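Local coordinates for TetR family transcriptional regulator (Streptomyces coelicolor, PDB 6SRN), which probably represses transcription as a dimeric DNA-binding regulator of antibiotic production, and binds a furan-carboxylic acid bacterial hormone in its ligand pocket, at residues 101-106 with 156-161. Sequence-based numbering, arbitrary orientation.
Sequences TPLETV and QDAREA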
ATOM      1  N   THR A 101      -4.318 -13.157 -25.151  1.00 11.98           N
ATOM      2  CA  THR A 101      -4.087 -11.805 -25.688  1.00 11.90           C
ATOM      3  C   THR A 101      -3.259 -10.963 -24.721  1.00 11.39           C
ATOM      4  O   THR A 101      -3.110 -11.328 -23.570  1.00 10.99           O
ATOM      5  CB  THR A 101      -5.409 -11.042 -25.942  1.00 12.38           C
ATOM      6  OG1 THR A 101      -6.093 -10.755 -24.705  1.00 13.95           O
ATOM      7  CG2 THR A 101      -6.323 -11.802 -26.926  1.00 14.11           C
ATOM      8  N   PRO A 102      -2.681  -9.874 -25.218  1.00 11.02           N
ATOM      9  CA  PRO A 102      -1.858  -9.045 -24.332  1.00 10.94           C
ATOM     10  C   PRO A 102      -2.568  -8.628 -23.040  1.00 10.81           C
ATOM     11  O   PRO A 102      -2.022  -8.768 -21.930  1.00 10.56           O
ATOM     12  CB  PRO A 102      -1.531  -7.844 -25.227  1.00 10.47           C
ATOM     13  CG  PRO A 102      -1.377  -8.498 -26.599  1.00 10.72           C
ATOM     14  CD  PRO A 102      -2.548  -9.428 -26.622  1.00 10.83           C
ATOM     15  N   LEU A 103      -3.799  -8.150 -23.125  1.00 10.61           N
ATOM     16  CA  LEU A 103      -4.479  -7.680 -21.932  1.00 12.32           C
ATOM     17  C   LEU A 103      -4.897  -8.858 -21.024  1.00 11.30           C
ATOM     18  O   LEU A 103      -4.835  -8.738 -19.810  1.00 10.75           O
ATOM     19  CB  LEU A 103      -5.731  -6.901 -22.304  1.00 14.85           C
ATOM     20  CG  LEU A 103      -5.820  -5.417 -22.046  1.00 17.80           C
ATOM     21  CD1 LEU A 103      -7.308  -5.058 -22.033  1.00 17.08           C
ATOM     22  CD2 LEU A 103      -5.070  -4.980 -20.828  1.00 17.55           C
ATOM     23  N   GLU A 104      -5.307  -9.990 -21.610  1.00 11.12           N
ATOM     24  CA  GLU A 104      -5.622 -11.209 -20.822  1.00 11.30           C
ATOM     25  C   GLU A 104      -4.382 -11.741 -20.109  1.00  9.79           C
ATOM     26  O   GLU A 104      -4.500 -12.299 -19.034  1.00 10.98           O
ATOM     27  CB  GLU A 104      -6.103 -12.307 -21.756  1.00 12.27           C
ATOM     28  CG  GLU A 104      -7.531 -12.096 -22.180  1.00 13.98           C
ATOM     29  CD  GLU A 104      -7.949 -13.183 -23.138  1.00 17.49           C
ATOM     30  OE1 GLU A 104      -7.043 -13.733 -23.832  1.00 20.15           O
ATOM     31  OE2 GLU A 104      -9.128 -13.549 -23.137  1.00 21.60           O
ATOM     32  N   THR A 105      -3.209 -11.528 -20.681  1.00  8.90           N
ATOM     33  CA  THR A 105      -1.948 -11.952 -20.057  1.00  9.35           C
ATOM     34  C   THR A 105      -1.750 -11.129 -18.789  1.00  8.74           C
ATOM     35  O   THR A 105      -1.405 -11.696 -17.723  1.00  8.75           O
ATOM     36  CB  THR A 105      -0.774 -11.785 -21.028  1.00  9.66           C
ATOM     37  OG1 THR A 105      -0.961 -12.678 -22.154  1.00 10.51           O
ATOM     38  CG2 THR A 105       0.575 -12.032 -20.386  1.00 10.47           C
ATOM     39  N   VAL A 106      -1.925  -9.821 -18.889  1.00  8.82           N
ATOM     40  CA  VAL A 106      -1.826  -8.934 -17.699  1.00  9.30           C
ATOM     41  C   VAL A 106      -2.853  -9.362 -16.642  1.00  9.14           C
ATOM     42  O   VAL A 106      -2.527  -9.512 -15.450  1.00  8.44           O
ATOM     43  CB  VAL A 106      -2.060  -7.480 -18.074  1.00 10.00           C
ATOM     44  CG1 VAL A 106      -2.014  -6.572 -16.859  1.00 10.13           C
ATOM     45  CG2 VAL A 106      -1.029  -6.987 -19.088  1.00 10.99           C
ATOM     46  N   GLN A 156       2.110  -2.548 -23.898  1.00  9.85           N
ATOM     47  CA  GLN A 156       2.532  -1.947 -25.189  1.00 10.74           C
ATOM     48  C   GLN A 156       1.960  -2.713 -26.345  1.00 10.94           C
ATOM     49  O   GLN A 156       1.497  -2.124 -27.312  1.00 10.33           O
ATOM     50  CB  GLN A 156       4.039  -1.879 -25.325  1.00 12.30           C
ATOM     51  CG  GLN A 156       4.502  -1.236 -26.620  1.00 15.58           C
ATOM     52  CD  GLN A 156       3.980   0.180 -26.794  1.00 17.79           C
ATOM     53  OE1 GLN A 156       3.907   0.950 -25.833  1.00 19.82           O
ATOM     54  NE2 GLN A 156       3.608   0.529 -28.038  1.00 20.34           N
ATOM     55  N   ASP A 157       2.016  -4.035 -26.277  1.00 10.25           N
ATOM     56  CA  ASP A 157       1.430  -4.851 -27.331  1.00 10.62           C
ATOM     57  C   ASP A 157      -0.072  -4.611 -27.453  1.00 10.23           C
ATOM     58  O   ASP A 157      -0.640  -4.608 -28.551  1.00 10.05           O
ATOM     59  CB  ASP A 157       1.691  -6.336 -27.079  1.00 11.21           C
ATOM     60  CG  ASP A 157       3.163  -6.731 -27.319  1.00 12.14           C
ATOM     61  OD1 ASP A 157       3.964  -5.947 -27.882  1.00 13.23           O
ATOM     62  OD2 ASP A 157       3.500  -7.837 -26.895  1.00 15.63           O
ATOM     63  N   ALA A 158      -0.738  -4.479 -26.294  1.00  9.74           N
ATOM     64  CA  ALA A 158      -2.172  -4.239 -26.285  1.00 10.06           C
ATOM     65  C   ALA A 158      -2.482  -2.935 -26.999  1.00 10.91           C
ATOM     66  O   ALA A 158      -3.419  -2.865 -27.791  1.00 10.65           O
ATOM     67  CB  ALA A 158      -2.703  -4.166 -24.840  1.00  9.42           C
ATOM     68  N   ARG A 159      -1.677  -1.906 -26.726  1.00 11.39           N
ATOM     69  CA  ARG A 159      -1.859  -0.617 -27.417  1.00 12.57           C
ATOM     70  C   ARG A 159      -1.713  -0.781 -28.933  1.00 12.84           C
ATOM     71  O   ARG A 159      -2.572  -0.354 -29.683  1.00 12.31           O
ATOM     72  CB  ARG A 159      -0.898   0.455 -26.919  1.00 13.87           C
ATOM     73  CG  ARG A 159      -1.021   1.730 -27.781  1.00 15.80           C
ATOM     74  CD  ARG A 159      -0.418   3.006 -27.254  1.00 19.29           C
ATOM     75  NE  ARG A 159       1.017   2.934 -27.062  1.00 22.88           N
ATOM     76  CZ  ARG A 159       1.774   3.949 -26.632  1.00 25.22           C
ATOM     77  NH1 ARG A 159       1.234   5.146 -26.349  1.00 27.39           N
ATOM     78  NH2 ARG A 159       3.079   3.769 -26.479  1.00 25.62           N
ATOM     79  N   GLU A 160      -0.608  -1.368 -29.368  1.00 12.70           N
ATOM     80  CA  GLU A 160      -0.319  -1.551 -30.808  1.00 13.64           C
ATOM     81  C   GLU A 160      -1.380  -2.399 -31.501  1.00 13.36           C
ATOM     82  O   GLU A 160      -1.657  -2.237 -32.710  1.00 11.98           O
ATOM     83  CB  GLU A 160       1.000  -2.286 -30.964  1.00 15.42           C
ATOM     84  CG  GLU A 160       2.283  -1.479 -30.984  1.00 17.89           C
ATOM     85  CD  GLU A 160       3.277  -2.129 -31.997  1.00 18.78           C
ATOM     86  OE1 GLU A 160       3.642  -3.312 -31.820  1.00 20.41           O
ATOM     87  OE2 GLU A 160       3.672  -1.504 -33.002  1.00 25.67           O
ATOM     88  N   ALA A 161      -1.924  -3.346 -30.753  1.00 12.43           N
ATOM     89  CA  ALA A 161      -2.939  -4.253 -31.234  1.00 12.66           C
ATOM     90  C   ALA A 161      -4.319  -3.600 -31.359  1.00 13.17           C
ATOM     91  O   ALA A 161      -5.200  -4.148 -31.962  1.00 14.37           O
ATOM     92  CB  ALA A 161      -3.037  -5.449 -30.307  1.00 12.97           C
TER
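Pro102 lays the CB–CG edge of its ring against the backbone N and CA and the methyl of Ala158 and against CB of Asp157. Its CB lies 3.6 Å from Ala158 N. The same CB is 3.9 Å from Ala158 CB. Pro102 CG meets Asp157 CB at 3.8 Å, the two side chains crossing at about a right angle. With CG beside the backbone N and anti to the carbonyl carbon (chi1 -72°), the carboxylate of Asp157 turns away from the proline, leaving only the methylene against the ring. Farther into the interior, Leu103 brings CG to 4.4 Å from Ala158 CB, a looser apolar contact beside the proline. The small methyl of Ala158 suits this close approach: the CA atoms of Pro102 and Ala158 are 5.2 Å apart. The local axes pass at 9.1 Å. They run roughly antiparallel, at 153° between their directions.

Proline fits the first turn of a helix, where its missing N-H costs no backbone bond. Thr101, just before it, is the N-cap and forms a capping box with Glu104: Glu104 N donates to Thr101 OG1, and Thr101 N donates to Glu104 OE1 at 3.1 Å, on the anti side of the carboxylate. Thr101 O takes bonds from both Thr105 N and Thr105 OG1, which further ties down the turn carrying Pro102. Gln163, just beyond residues 156-161, bonds Thr101 OG1 and Leu103 N, linking the two sides by polar contacts next to the apolar patch.

The contact joins the start of helix 102-119 to the C-terminal part of helix 145-161 in the all-helical C-terminal domain of this TetR-family protein. Leu103 also packs on Leu155, and Val106 reaches Leu177 of helix 170-192, while Thr105 rests against helix 88-96.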